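EccC5 (Mycobacterium xenopi RIVM700367, PDB 7B9F) is probably the membrane-associated FtsK/SpoIIIE-type ATPase component of the mycobacterial ESX-5 type VII secretion system, which exports proteins. Local coordinates at residues Ile21-Pro26 with Lys194-Phe199; Ala102-Phe107 with Glu189-Lys194; Val163-Gly168 with Arg235-Gln240; Glu218-Leu223 with Tyr336-Glu341; Glu228-Leu233 with Leu365-Ser370. All blocks are in the same frame, centred on the assembly; numbering follows the deposited sequence.

Interaction 1: Ile21-Pro26 with Lys194-Phe199; sequences IVLPTP and KALQEF
A proline-rich loop that leaves strand 19-22 runs past helix 190-202, and residues 21-26 and 194-199 meet there in a mainly apolar contact. Leu196 is central. Its chi1 of -166° turns CG toward the loop, and from there CD1 faces Leu23 while CD2 faces Pro24 and Pro26. CD1 lies 3.9 Å from Leu23 CD1. CD2 lies 3.7 Å from Pro26 CG, on a proline ring set roughly at right angles to the leucine. The same CD2 also comes within 3.6 Å of Pro24 O. One turn further along the helix, the Phe199 ring is met obliquely by Leu23 CD2, which lies 3.8 Å from Phe199 CE1. Trp176 packs edge-to-face with the Phe199 ring, and Pro24 also touches Phe107 and Leu114 of helix 97-132. The polar ties of the loop go elsewhere, as from Thr25 OG1 to Gln180 O. No hydrogen bond joins the two segments, and between them the fit is mostly one of buried hydrocarbon groups.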
# COMPACT_ATOMS: atom_id res chain seq x y z
N ILE C 21 -15.40 -14.60 -36.70
CA ILE C 21 -15.66 -13.17 -36.75
C ILE C 21 -14.89 -12.59 -37.93
O ILE C 21 -13.66 -12.67 -37.97
CB ILE C 21 -15.25 -12.46 -35.45
CG1 ILE C 21 -15.95 -13.10 -34.26
CG2 ILE C 21 -15.57 -10.99 -35.54
CD1 ILE C 21 -17.44 -12.95 -34.30
N VAL C 22 -15.61 -12.01 -38.89
CA VAL C 22 -14.96 -11.32 -39.99
C VAL C 22 -14.49 -9.94 -39.53
O VAL C 22 -15.20 -9.24 -38.80
CB VAL C 22 -15.90 -11.22 -41.20
CG1 VAL C 22 -16.11 -12.60 -41.79
CG2 VAL C 22 -17.24 -10.65 -40.79
N LEU C 23 -13.28 -9.58 -39.92
CA LEU C 23 -12.75 -8.27 -39.60
C LEU C 23 -13.43 -7.20 -40.44
O LEU C 23 -13.94 -7.48 -41.53
CB LEU C 23 -11.24 -8.24 -39.84
CG LEU C 23 -10.43 -9.09 -38.88
CD1 LEU C 23 -8.96 -9.06 -39.25
CD2 LEU C 23 -10.63 -8.58 -37.48
N PRO C 24 -13.48 -5.96 -39.96
CA PRO C 24 -14.09 -4.89 -40.76
C PRO C 24 -13.20 -4.45 -41.91
O PRO C 24 -11.97 -4.51 -41.83
CB PRO C 24 -14.28 -3.76 -39.74
CG PRO C 24 -14.01 -4.37 -38.41
CD PRO C 24 -13.03 -5.44 -38.67
N THR C 25 -13.84 -4.01 -42.97
CA THR C 25 -13.11 -3.55 -44.15
C THR C 25 -12.51 -2.17 -43.91
O THR C 25 -13.23 -1.26 -43.50
CB THR C 25 -14.04 -3.51 -45.35
OG1 THR C 25 -14.64 -4.80 -45.54
CG2 THR C 25 -13.28 -3.13 -46.59
N PRO C 26 -11.22 -1.99 -44.16
CA PRO C 26 -10.60 -0.68 -43.94
C PRO C 26 -11.09 0.35 -44.94
O PRO C 26 -11.64 0.02 -46.00
CB PRO C 26 -9.11 -0.95 -44.14
CG PRO C 26 -8.97 -2.39 -43.92
CD PRO C 26 -10.21 -3.02 -44.43
N LYS C 194 -3.36 0.36 -40.62
CA LYS C 194 -2.39 0.02 -39.58
C LYS C 194 -3.08 -0.56 -38.35
O LYS C 194 -2.56 -1.49 -37.73
CB LYS C 194 -1.59 1.26 -39.20
CG LYS C 194 -0.37 0.98 -38.34
CD LYS C 194 0.35 -0.29 -38.77
CE LYS C 194 1.64 -0.49 -38.01
NZ LYS C 194 2.58 0.65 -38.17
N ALA C 195 -4.25 -0.04 -37.99
CA ALA C 195 -4.96 -0.56 -36.83
C ALA C 195 -5.44 -1.98 -37.08
O ALA C 195 -5.39 -2.82 -36.18
CB ALA C 195 -6.14 0.35 -36.48
N LEU C 196 -5.89 -2.28 -38.30
CA LEU C 196 -6.30 -3.64 -38.60
C LEU C 196 -5.10 -4.57 -38.63
O LEU C 196 -5.20 -5.73 -38.22
CB LEU C 196 -7.04 -3.69 -39.93
CG LEU C 196 -7.78 -5.00 -40.12
CD1 LEU C 196 -8.84 -5.14 -39.07
CD2 LEU C 196 -8.38 -5.08 -41.50
N GLN C 197 -3.97 -4.08 -39.13
CA GLN C 197 -2.71 -4.81 -39.05
C GLN C 197 -2.38 -5.20 -37.62
O GLN C 197 -2.08 -6.36 -37.32
CB GLN C 197 -1.60 -3.95 -39.63
CG GLN C 197 -0.38 -4.67 -40.06
CD GLN C 197 0.28 -3.98 -41.22
OE1 GLN C 197 -0.37 -3.70 -42.23
NE2 GLN C 197 1.56 -3.68 -41.09
N GLU C 198 -2.45 -4.22 -36.71
CA GLU C 198 -2.11 -4.48 -35.32
C GLU C 198 -3.10 -5.43 -34.67
O GLU C 198 -2.71 -6.29 -33.87
CB GLU C 198 -2.05 -3.17 -34.55
CG GLU C 198 -0.94 -2.24 -34.99
CD GLU C 198 0.44 -2.79 -34.70
OE1 GLU C 198 0.59 -3.50 -33.69
OE2 GLU C 198 1.37 -2.50 -35.47
N PHE C 199 -4.39 -5.28 -34.98
CA PHE C 199 -5.40 -6.18 -34.46
C PHE C 199 -5.14 -7.61 -34.90
O PHE C 199 -5.24 -8.55 -34.11
CB PHE C 199 -6.79 -5.74 -34.91
CG PHE C 199 -7.91 -6.43 -34.19
CD1 PHE C 199 -8.36 -7.67 -34.60
CD2 PHE C 199 -8.55 -5.83 -33.13
CE1 PHE C 199 -9.38 -8.30 -33.95
CE2 PHE C 199 -9.57 -6.45 -32.48
CZ PHE C 199 -9.99 -7.69 -32.89

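Interaction 2: Ala102-Phe107 with Glu189-Lys194; sequences AMRAQF and EPVTGK
Helices 102-107 and 190-194 are nearly parallel where they meet: their axes lie 11° apart and approach to 10.4 Å. Arg104 and Thr192 have the closest CA atoms, at 6.8 Å. Arg104 extends from CG to NE and grips Glu189 side-on, placing two nitrogens on one oxygen. NE is 2.7 Å and NH2 2.6 Å from Glu189 OE2. The oxygen lies near the guanidinium plane, but the guanidinium and carboxylate planes are 71° apart. NH2 meets the anti lone pair, whereas NE comes from above the carboxylate plane. Glu189 is also the N-cap of helix 190-202. Its OE1 accepts from Thr192 N through the syn lone pair and from Thr192 OG1 at 2.8 Å, while OE2 takes a further bond from Val191 N. The carboxylate is thus fixed from several sides, and its charge would probably be stabilised by both the arginine and the helix start. Val191 CG2 lies over one guanidinium face. Thr192 CB makes a CH-pi contact over a face of Phe107, 4.0 Å from the ring centroid. Asp101 gives Arg104 a second salt bridge through NH1. Chains of other proteins also pack on Arg104, Pro190 and Val191. The contact brings the long helix 97-132 beside the start of helix 190-202, with the loop carrying Pro24, Pro26 and Leu27 packed against both.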
# COMPACT_ATOMS: atom_id res chain seq x y z
N ALA C 102 -14.84 11.13 -39.06
CA ALA C 102 -16.00 10.42 -38.52
C ALA C 102 -16.00 8.96 -38.94
O ALA C 102 -16.31 8.08 -38.13
CB ALA C 102 -17.28 11.11 -38.99
N MET C 103 -15.63 8.69 -40.19
CA MET C 103 -15.54 7.30 -40.64
C MET C 103 -14.47 6.54 -39.87
O MET C 103 -14.66 5.38 -39.50
CB MET C 103 -15.26 7.26 -42.14
CG MET C 103 -16.43 7.71 -42.98
SD MET C 103 -16.65 6.68 -44.43
CE MET C 103 -15.29 7.24 -45.44
N ARG C 104 -13.34 7.20 -39.61
CA ARG C 104 -12.28 6.58 -38.82
C ARG C 104 -12.75 6.26 -37.41
O ARG C 104 -12.45 5.18 -36.88
CB ARG C 104 -11.07 7.50 -38.76
CG ARG C 104 -10.21 7.52 -39.98
CD ARG C 104 -9.28 8.70 -39.90
NE ARG C 104 -8.21 8.64 -40.88
CZ ARG C 104 -7.51 9.69 -41.28
NH1 ARG C 104 -7.77 10.89 -40.78
NH2 ARG C 104 -6.55 9.55 -42.18
N ALA C 105 -13.47 7.19 -36.79
CA ALA C 105 -13.98 6.96 -35.44
C ALA C 105 -14.93 5.77 -35.40
O ALA C 105 -14.88 4.94 -34.48
CB ALA C 105 -14.66 8.21 -34.91
N GLN C 106 -15.82 5.68 -36.39
CA GLN C 106 -16.75 4.56 -36.45
C GLN C 106 -16.01 3.24 -36.61
O GLN C 106 -16.34 2.24 -35.96
CB GLN C 106 -17.74 4.75 -37.58
CG GLN C 106 -18.76 5.83 -37.31
CD GLN C 106 -19.70 6.04 -38.48
OE1 GLN C 106 -19.70 5.26 -39.43
NE2 GLN C 106 -20.51 7.08 -38.40
N PHE C 107 -14.98 3.23 -37.47
CA PHE C 107 -14.17 2.04 -37.64
C PHE C 107 -13.50 1.64 -36.33
O PHE C 107 -13.45 0.45 -35.98
CB PHE C 107 -13.13 2.27 -38.73
CG PHE C 107 -12.27 1.09 -39.02
CD1 PHE C 107 -12.66 0.15 -39.95
CD2 PHE C 107 -11.05 0.94 -38.40
CE1 PHE C 107 -11.87 -0.94 -40.21
CE2 PHE C 107 -10.26 -0.15 -38.67
CZ PHE C 107 -10.67 -1.08 -39.57
N GLU C 189 -6.31 3.63 -46.65
CA GLU C 189 -6.15 4.72 -45.71
C GLU C 189 -5.17 4.29 -44.63
O GLU C 189 -5.20 3.14 -44.20
CB GLU C 189 -7.52 5.10 -45.13
CG GLU C 189 -7.61 6.28 -44.17
CD GLU C 189 -7.05 6.02 -42.80
OE1 GLU C 189 -7.14 4.87 -42.33
OE2 GLU C 189 -6.52 6.97 -42.18
N PRO C 190 -4.28 5.18 -44.19
CA PRO C 190 -3.18 4.74 -43.31
C PRO C 190 -3.63 4.24 -41.95
O PRO C 190 -3.19 3.16 -41.52
CB PRO C 190 -2.31 5.99 -43.19
CG PRO C 190 -2.59 6.75 -44.41
CD PRO C 190 -4.04 6.53 -44.69
N VAL C 191 -4.49 4.98 -41.25
CA VAL C 191 -4.79 4.68 -39.86
C VAL C 191 -5.57 3.38 -39.72
O VAL C 191 -5.22 2.52 -38.91
CB VAL C 191 -5.54 5.85 -39.21
CG1 VAL C 191 -5.96 5.48 -37.83
CG2 VAL C 191 -4.60 6.98 -39.10
N THR C 192 -6.65 3.23 -40.49
CA THR C 192 -7.45 2.02 -40.37
C THR C 192 -6.67 0.79 -40.82
O THR C 192 -6.79 -0.28 -40.23
CB THR C 192 -8.73 2.15 -41.18
OG1 THR C 192 -8.40 2.33 -42.56
CG2 THR C 192 -9.52 3.34 -40.70
N GLY C 193 -5.85 0.95 -41.86
CA GLY C 193 -5.02 -0.17 -42.30
C GLY C 193 -4.03 -0.61 -41.25
O GLY C 193 -3.89 -1.80 -40.97
N LYS C 194 -3.36 0.36 -40.62
CA LYS C 194 -2.39 0.02 -39.58
C LYS C 194 -3.08 -0.56 -38.35
O LYS C 194 -2.56 -1.49 -37.73
CB LYS C 194 -1.59 1.26 -39.20
CG LYS C 194 -0.37 0.98 -38.34
CD LYS C 194 0.35 -0.29 -38.77
CE LYS C 194 1.64 -0.49 -38.01
NZ LYS C 194 2.58 0.65 -38.17

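Interaction 3: Val163-Gly168 with Arg235-Gln240; sequences VRVGVG and RAIICQ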
# COMPACT_ATOMS: atom_id res chain seq x y z
N VAL C 163 -0.54 -33.23 -20.45
CA VAL C 163 -0.11 -32.66 -19.18
C VAL C 163 0.51 -31.29 -19.41
O VAL C 163 1.05 -31.00 -20.47
CB VAL C 163 0.88 -33.57 -18.43
CG1 VAL C 163 0.33 -34.96 -18.33
CG2 VAL C 163 2.21 -33.62 -19.14
N ARG C 164 0.40 -30.45 -18.39
CA ARG C 164 0.92 -29.10 -18.48
C ARG C 164 2.43 -29.11 -18.34
O ARG C 164 2.98 -29.87 -17.54
CB ARG C 164 0.31 -28.23 -17.39
CG ARG C 164 0.84 -26.82 -17.33
CD ARG C 164 0.21 -26.07 -16.19
NE ARG C 164 1.00 -24.91 -15.83
CZ ARG C 164 0.49 -23.83 -15.27
NH1 ARG C 164 -0.81 -23.77 -15.02
NH2 ARG C 164 1.26 -22.80 -14.98
N VAL C 165 3.10 -28.28 -19.12
CA VAL C 165 4.54 -28.13 -19.02
C VAL C 165 4.97 -26.70 -18.74
O VAL C 165 6.05 -26.48 -18.18
CB VAL C 165 5.23 -28.67 -20.29
CG1 VAL C 165 4.96 -27.78 -21.47
CG2 VAL C 165 6.71 -28.89 -20.09
N GLY C 166 4.13 -25.71 -19.02
CA GLY C 166 4.50 -24.34 -18.76
C GLY C 166 3.39 -23.41 -19.17
O GLY C 166 2.24 -23.82 -19.27
N VAL C 167 3.74 -22.15 -19.41
CA VAL C 167 2.80 -21.16 -19.90
C VAL C 167 3.35 -20.53 -21.16
O VAL C 167 4.56 -20.42 -21.35
CB VAL C 167 2.49 -20.09 -18.84
CG1 VAL C 167 1.82 -20.70 -17.66
CG2 VAL C 167 3.76 -19.42 -18.40
N GLY C 168 2.45 -20.10 -22.04
CA GLY C 168 2.87 -19.55 -23.31
C GLY C 168 1.68 -19.09 -24.13
O GLY C 168 0.59 -18.91 -23.61
N ARG C 235 10.09 -32.70 -12.30
CA ARG C 235 9.28 -32.82 -11.09
C ARG C 235 7.88 -32.26 -11.32
O ARG C 235 6.90 -32.84 -10.85
CB ARG C 235 9.95 -32.11 -9.92
CG ARG C 235 11.26 -32.73 -9.53
CD ARG C 235 11.70 -32.26 -8.17
NE ARG C 235 13.15 -32.22 -8.05
CZ ARG C 235 13.87 -31.13 -8.24
NH1 ARG C 235 13.26 -29.99 -8.54
NH2 ARG C 235 15.18 -31.16 -8.12
N ALA C 236 7.78 -31.15 -12.05
CA ALA C 236 6.45 -30.62 -12.36
C ALA C 236 5.65 -31.58 -13.22
O ALA C 236 4.45 -31.76 -13.00
CB ALA C 236 6.57 -29.27 -13.06
N ILE C 237 6.30 -32.22 -14.19
CA ILE C 237 5.63 -33.20 -15.03
C ILE C 237 5.12 -34.36 -14.19
O ILE C 237 3.95 -34.75 -14.29
CB ILE C 237 6.59 -33.70 -16.13
CG1 ILE C 237 6.75 -32.64 -17.21
CG2 ILE C 237 6.10 -35.00 -16.71
CD1 ILE C 237 5.59 -32.53 -18.13
N ILE C 238 5.99 -34.91 -13.33
CA ILE C 238 5.63 -36.05 -12.50
C ILE C 238 4.46 -35.70 -11.61
O ILE C 238 3.51 -36.48 -11.45
CB ILE C 238 6.84 -36.51 -11.66
CG1 ILE C 238 7.90 -37.11 -12.56
CG2 ILE C 238 6.42 -37.53 -10.65
CD1 ILE C 238 7.43 -38.30 -13.32
N CYS C 239 4.47 -34.49 -11.05
CA CYS C 239 3.41 -34.10 -10.14
C CYS C 239 2.09 -33.89 -10.87
O CYS C 239 1.03 -34.22 -10.34
CB CYS C 239 3.84 -32.85 -9.39
SG CYS C 239 4.87 -33.25 -7.99
N GLN C 240 2.14 -33.34 -12.09
CA GLN C 240 0.91 -33.18 -12.85
C GLN C 240 0.30 -34.52 -13.20
O GLN C 240 -0.92 -34.70 -13.08
CB GLN C 240 1.18 -32.37 -14.12
CG GLN C 240 1.46 -30.91 -13.89
CD GLN C 240 0.22 -30.12 -13.61
OE1 GLN C 240 -0.89 -30.63 -13.67
NE2 GLN C 240 0.40 -28.85 -13.32
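Ile237 and Gln240, one turn apart on helix 227-244, press against strand 162-170 and bury similar areas there. Ile237 works through CD1. With CG1 beside the backbone N (chi1 -75°), this methyl reaches the strand and lies 3.7 Å from Val163 CG2, the two side chains crossing at about a right angle. It also sits 3.8 Å from Arg164 O and 4.3 Å from Val165 CG2. Gln240 bends at chi2 (-77°), which brings its amide beside the aliphatic part of Arg164. NE2 is 4.0 Å from Arg164 CD. The amide and guanidinium planes are near parallel but not stacked. Neither polar end bonds to the other. Gln240 NE2 instead donates to Pro134 O, and Arg164 NE forms a salt bridge with Asp398. The strand runs roughly antiparallel to the helix, at 154°, with their axes 8.1 Å apart. Val165 and Gly166 both face Lys211 of the neighbouring strand 209-214, forming a classic beta bulge. This is packing of a helix on a mixed sheet. It is a van der Waals contact, mostly of hydrocarbon groups, without a hydrogen bond, while the buried polar ends of Arg164 and Gln240 are bonded to other parts of the chain.

Interaction 4: Glu218-Leu223 with Tyr336-Glu341; sequences EPWYSL and YVISSE
Trp220, at the start of strand 220-224 in the central mixed sheet, meets the loop that follows the short helix 334-337. Its six-membered ring points at this loop. CG lies between the backbone N and the carbonyl carbon (chi1 65°), and the outer atoms CZ3 and CH2 do the touching. Ile338 turns toward the indole and offers CG2, which stands 4.1 Å from Trp220 CZ3. The backbone carbonyls of Ser339 and Ser340 also approach the ring obliquely, with Ser340 O 3.8 Å from Trp220 CH2. The indole nitrogen is used elsewhere: NE1 donates to Trp357 O. Trp357 also packs edge-to-face with Trp220, and Arg363 makes a cation-pi contact with it. Pro219 lies by the backbone of Glu341, its CB 4.1 Å from Glu341 O. Ser339 to Glu341 form an ST turn, in which Ser339 OG accepts from Glu341 N at 3.2 Å.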
# COMPACT_ATOMS: atom_id res chain seq x y z
N GLU C 218 3.62 -39.01 -29.06
CA GLU C 218 5.03 -39.15 -29.39
C GLU C 218 5.64 -40.33 -28.65
O GLU C 218 5.23 -40.63 -27.53
CB GLU C 218 5.81 -37.88 -29.05
CG GLU C 218 5.52 -36.71 -29.95
CD GLU C 218 5.98 -36.91 -31.38
OE1 GLU C 218 6.82 -37.79 -31.65
OE2 GLU C 218 5.49 -36.17 -32.25
N PRO C 219 6.60 -41.02 -29.25
CA PRO C 219 7.29 -42.10 -28.53
C PRO C 219 8.07 -41.62 -27.34
O PRO C 219 8.18 -42.35 -26.35
CB PRO C 219 8.19 -42.71 -29.60
CG PRO C 219 7.68 -42.23 -30.88
CD PRO C 219 7.07 -40.91 -30.64
N TRP C 220 8.63 -40.42 -27.39
CA TRP C 220 9.39 -39.88 -26.29
C TRP C 220 9.50 -38.38 -26.45
O TRP C 220 9.28 -37.84 -27.53
CB TRP C 220 10.78 -40.51 -26.19
CG TRP C 220 11.69 -40.22 -27.33
CD1 TRP C 220 12.41 -39.09 -27.54
CD2 TRP C 220 12.00 -41.10 -28.40
NE1 TRP C 220 13.14 -39.21 -28.69
CE2 TRP C 220 12.91 -40.44 -29.23
CE3 TRP C 220 11.60 -42.39 -28.73
CZ2 TRP C 220 13.42 -41.02 -30.38
CZ3 TRP C 220 12.10 -42.96 -29.87
CH2 TRP C 220 13.00 -42.28 -30.68
N TYR C 221 9.85 -37.72 -25.37
CA TYR C 221 10.26 -36.33 -25.40
C TYR C 221 11.62 -36.23 -24.75
O TYR C 221 11.97 -37.03 -23.89
CB TYR C 221 9.27 -35.44 -24.69
CG TYR C 221 7.94 -35.38 -25.38
CD1 TYR C 221 6.95 -36.29 -25.08
CD2 TYR C 221 7.68 -34.42 -26.33
CE1 TYR C 221 5.74 -36.24 -25.71
CE2 TYR C 221 6.47 -34.36 -26.96
CZ TYR C 221 5.51 -35.28 -26.65
OH TYR C 221 4.29 -35.23 -27.28
N SER C 222 12.41 -35.27 -25.19
CA SER C 222 13.75 -35.08 -24.68
C SER C 222 13.88 -33.68 -24.13
O SER C 222 13.37 -32.72 -24.71
CB SER C 222 14.79 -35.32 -25.75
OG SER C 222 16.08 -35.38 -25.19
N LEU C 223 14.57 -33.56 -23.00
CA LEU C 223 14.75 -32.29 -22.33
C LEU C 223 16.22 -31.93 -22.40
O LEU C 223 17.07 -32.69 -21.93
CB LEU C 223 14.28 -32.37 -20.87
CG LEU C 223 12.91 -32.98 -20.60
CD1 LEU C 223 12.53 -32.72 -19.18
CD2 LEU C 223 11.87 -32.39 -21.51
N TYR C 336 18.88 -50.76 -27.58
CA TYR C 336 18.43 -52.15 -27.68
C TYR C 336 16.93 -52.26 -27.40
O TYR C 336 16.20 -52.89 -28.17
CB TYR C 336 19.22 -53.02 -26.71
CG TYR C 336 20.60 -53.37 -27.20
CD1 TYR C 336 21.10 -52.85 -28.38
CD2 TYR C 336 21.41 -54.24 -26.47
CE1 TYR C 336 22.36 -53.17 -28.83
CE2 TYR C 336 22.67 -54.56 -26.91
CZ TYR C 336 23.14 -54.03 -28.09
OH TYR C 336 24.40 -54.35 -28.54
N VAL C 337 16.47 -51.65 -26.31
CA VAL C 337 15.04 -51.69 -26.01
C VAL C 337 14.29 -50.55 -26.67
O VAL C 337 13.05 -50.56 -26.67
CB VAL C 337 14.79 -51.66 -24.49
CG1 VAL C 337 15.61 -52.74 -23.80
CG2 VAL C 337 15.10 -50.30 -23.93
N ILE C 338 14.99 -49.56 -27.21
CA ILE C 338 14.36 -48.43 -27.87
C ILE C 338 14.77 -48.49 -29.34
O ILE C 338 15.89 -48.14 -29.70
CB ILE C 338 14.75 -47.10 -27.24
CG1 ILE C 338 14.41 -47.13 -25.77
CG2 ILE C 338 14.02 -45.97 -27.92
CD1 ILE C 338 12.99 -47.44 -25.52
N SER C 339 13.84 -48.91 -30.19
CA SER C 339 14.02 -48.76 -31.62
C SER C 339 13.89 -47.29 -32.01
O SER C 339 13.86 -46.38 -31.17
CB SER C 339 13.00 -49.61 -32.37
OG SER C 339 12.95 -49.24 -33.73
N SER C 340 13.82 -47.03 -33.31
CA SER C 340 13.38 -45.71 -33.73
C SER C 340 11.89 -45.51 -33.49
O SER C 340 11.43 -44.37 -33.46
CB SER C 340 13.71 -45.50 -35.21
OG SER C 340 13.11 -46.50 -36.01
N GLU C 341 11.14 -46.59 -33.30
CA GLU C 341 9.70 -46.53 -33.18
C GLU C 341 9.19 -46.49 -31.74
O GLU C 341 7.99 -46.30 -31.54
CB GLU C 341 9.07 -47.73 -33.89
CG GLU C 341 9.43 -49.04 -33.23
CD GLU C 341 8.86 -50.23 -33.97
OE1 GLU C 341 8.21 -50.03 -35.01
OE2 GLU C 341 9.06 -51.37 -33.50

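Interaction 5: Glu228-Leu233 with Leu365-Ser370; sequences EQVLGL and LRFTDS
Gln229 and Phe367 form the centre of this contact, where the glutamine packs on the ring and reaches beyond it to the backbone. The extended chain (chi2 174°) carries the amide past the ring to the turn after the strand. NE2 is 2.7 Å from Ser370 O and 3.3 Å from Asp369 O. Both hydrogen bonds are weak, the first bent to 128° at the hydrogen. OE1 lies 3.4 Å from Phe367 CD2, but accepts a hydrogen bond from a residue flanking the segments. At the start of the helix, Gln229 N is satisfied by Glu226 OE1. This is helix-on-sheet packing: helix 227-244 crosses strand 364-367, the angle between the short segments being 135°. Strand 220-224, which leads into the helix, lies beside strand 364-367 in the sheet. Gln229 CB sits over one face of the Phe367 ring in a CH-pi contact, 4.0 Å from the centroid. Leu233 CD1 approaches Phe367 CZ obliquely at 3.6 Å, and Val230 CG2 lies 4.3 Å from Phe367 CE1. Ala397 of strand 392-397 also touches the ring. In the turn, Ser370 OG donates to Asp369 OD1 from above the carboxylate plane, and Thr368 OG1 bonds with Val373 O.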
# COMPACT_ATOMS: atom_id res chain seq x y z
N GLU C 228 19.50 -28.33 -13.30
CA GLU C 228 18.45 -27.98 -12.35
C GLU C 228 17.16 -27.59 -13.07
O GLU C 228 16.07 -27.88 -12.57
CB GLU C 228 18.91 -26.87 -11.43
CG GLU C 228 18.02 -26.70 -10.22
CD GLU C 228 18.19 -27.82 -9.22
OE1 GLU C 228 17.24 -28.09 -8.46
OE2 GLU C 228 19.27 -28.45 -9.20
N GLN C 229 17.27 -26.94 -14.23
CA GLN C 229 16.08 -26.62 -15.01
C GLN C 229 15.36 -27.88 -15.44
O GLN C 229 14.13 -27.99 -15.32
CB GLN C 229 16.47 -25.82 -16.25
CG GLN C 229 17.12 -24.50 -15.99
CD GLN C 229 17.59 -23.87 -17.28
OE1 GLN C 229 18.00 -24.57 -18.20
NE2 GLN C 229 17.54 -22.55 -17.35
N VAL C 230 16.11 -28.85 -15.95
CA VAL C 230 15.54 -30.09 -16.43
C VAL C 230 14.91 -30.87 -15.28
O VAL C 230 13.81 -31.42 -15.41
CB VAL C 230 16.61 -30.90 -17.17
CG1 VAL C 230 16.13 -32.26 -17.45
CG2 VAL C 230 16.96 -30.21 -18.46
N LEU C 231 15.58 -30.90 -14.13
CA LEU C 231 15.00 -31.57 -12.97
C LEU C 231 13.73 -30.89 -12.49
O LEU C 231 12.77 -31.56 -12.11
CB LEU C 231 16.02 -31.65 -11.85
CG LEU C 231 16.98 -32.82 -12.02
CD1 LEU C 231 17.99 -32.82 -10.91
CD2 LEU C 231 16.20 -34.10 -12.02
N GLY C 232 13.70 -29.55 -12.49
CA GLY C 232 12.50 -28.86 -12.07
C GLY C 232 11.32 -29.13 -12.98
O GLY C 232 10.20 -29.39 -12.52
N LEU C 233 11.56 -29.11 -14.29
CA LEU C 233 10.49 -29.44 -15.23
C LEU C 233 10.04 -30.88 -15.04
O LEU C 233 8.84 -31.17 -15.14
CB LEU C 233 10.94 -29.22 -16.66
CG LEU C 233 9.87 -29.22 -17.75
CD1 LEU C 233 10.35 -28.34 -18.84
CD2 LEU C 233 9.59 -30.58 -18.35
N LEU C 365 12.51 -30.72 -26.47
CA LEU C 365 12.12 -29.52 -25.76
C LEU C 365 13.41 -28.91 -25.23
O LEU C 365 13.95 -29.38 -24.22
CB LEU C 365 11.14 -29.84 -24.64
CG LEU C 365 9.64 -29.91 -24.96
CD1 LEU C 365 9.29 -31.02 -25.91
CD2 LEU C 365 8.87 -30.07 -23.68
N ARG C 366 13.90 -27.88 -25.89
CA ARG C 366 15.23 -27.36 -25.65
C ARG C 366 15.15 -26.10 -24.80
O ARG C 366 14.47 -25.14 -25.17
CB ARG C 366 15.93 -27.07 -26.97
CG ARG C 366 17.36 -26.63 -26.81
CD ARG C 366 17.98 -26.37 -28.17
NE ARG C 366 17.78 -27.52 -29.05
CZ ARG C 366 18.52 -28.62 -29.02
NH1 ARG C 366 19.53 -28.73 -28.17
NH2 ARG C 366 18.26 -29.61 -29.87
N PHE C 367 15.83 -26.10 -23.66
CA PHE C 367 15.95 -24.89 -22.87
C PHE C 367 16.89 -23.93 -23.55
O PHE C 367 18.00 -24.30 -23.95
CB PHE C 367 16.45 -25.21 -21.47
CG PHE C 367 15.40 -25.69 -20.54
CD1 PHE C 367 14.94 -26.99 -20.59
CD2 PHE C 367 14.86 -24.84 -19.60
CE1 PHE C 367 13.97 -27.42 -19.73
CE2 PHE C 367 13.89 -25.27 -18.74
CZ PHE C 367 13.45 -26.56 -18.81
N THR C 368 16.47 -22.67 -23.68
CA THR C 368 17.33 -21.64 -24.25
C THR C 368 17.68 -20.57 -23.23
O THR C 368 18.86 -20.30 -23.00
CB THR C 368 16.67 -21.02 -25.47
OG1 THR C 368 15.35 -20.59 -25.13
CG2 THR C 368 16.59 -22.04 -26.58
N ASP C 369 16.69 -19.94 -22.61
CA ASP C 369 16.97 -18.91 -21.64
C ASP C 369 17.41 -19.55 -20.33
O ASP C 369 17.19 -20.73 -20.08
CB ASP C 369 15.72 -18.04 -21.44
CG ASP C 369 15.99 -16.79 -20.60
OD1 ASP C 369 17.13 -16.60 -20.14
OD2 ASP C 369 15.04 -16.01 -20.41
N SER C 370 18.09 -18.75 -19.51
CA SER C 370 18.38 -19.18 -18.15
C SER C 370 17.11 -19.28 -17.33
O SER C 370 17.00 -20.11 -16.42
CB SER C 370 19.36 -18.22 -17.49
OG SER C 370 18.77 -16.95 -17.32

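How the interactions relate
The five contacts fall into two groups. Interactions 1 and 2 both use helix 190-202, with centres 10 Å apart. They touch where Pro24 CB meets Phe107 CE1 at 3.7 Å. Interactions 3, 4 and 5 belong to the part of the chain built on the mixed sheet. Interactions 3 and 5 use successive turns of helix 227-244, and Val165 CG2 lies 3.8 Å from Leu233 CD2. Interactions 4 and 5 meet through neighbouring strands, with a probable hydrogen bond of 2.8 Å between Ser222 O and Leu365 N. The groups do not touch: even interactions 1 and 3 lie about 16 Å apart between nearest atoms. No ligand takes part in any of the five contacts.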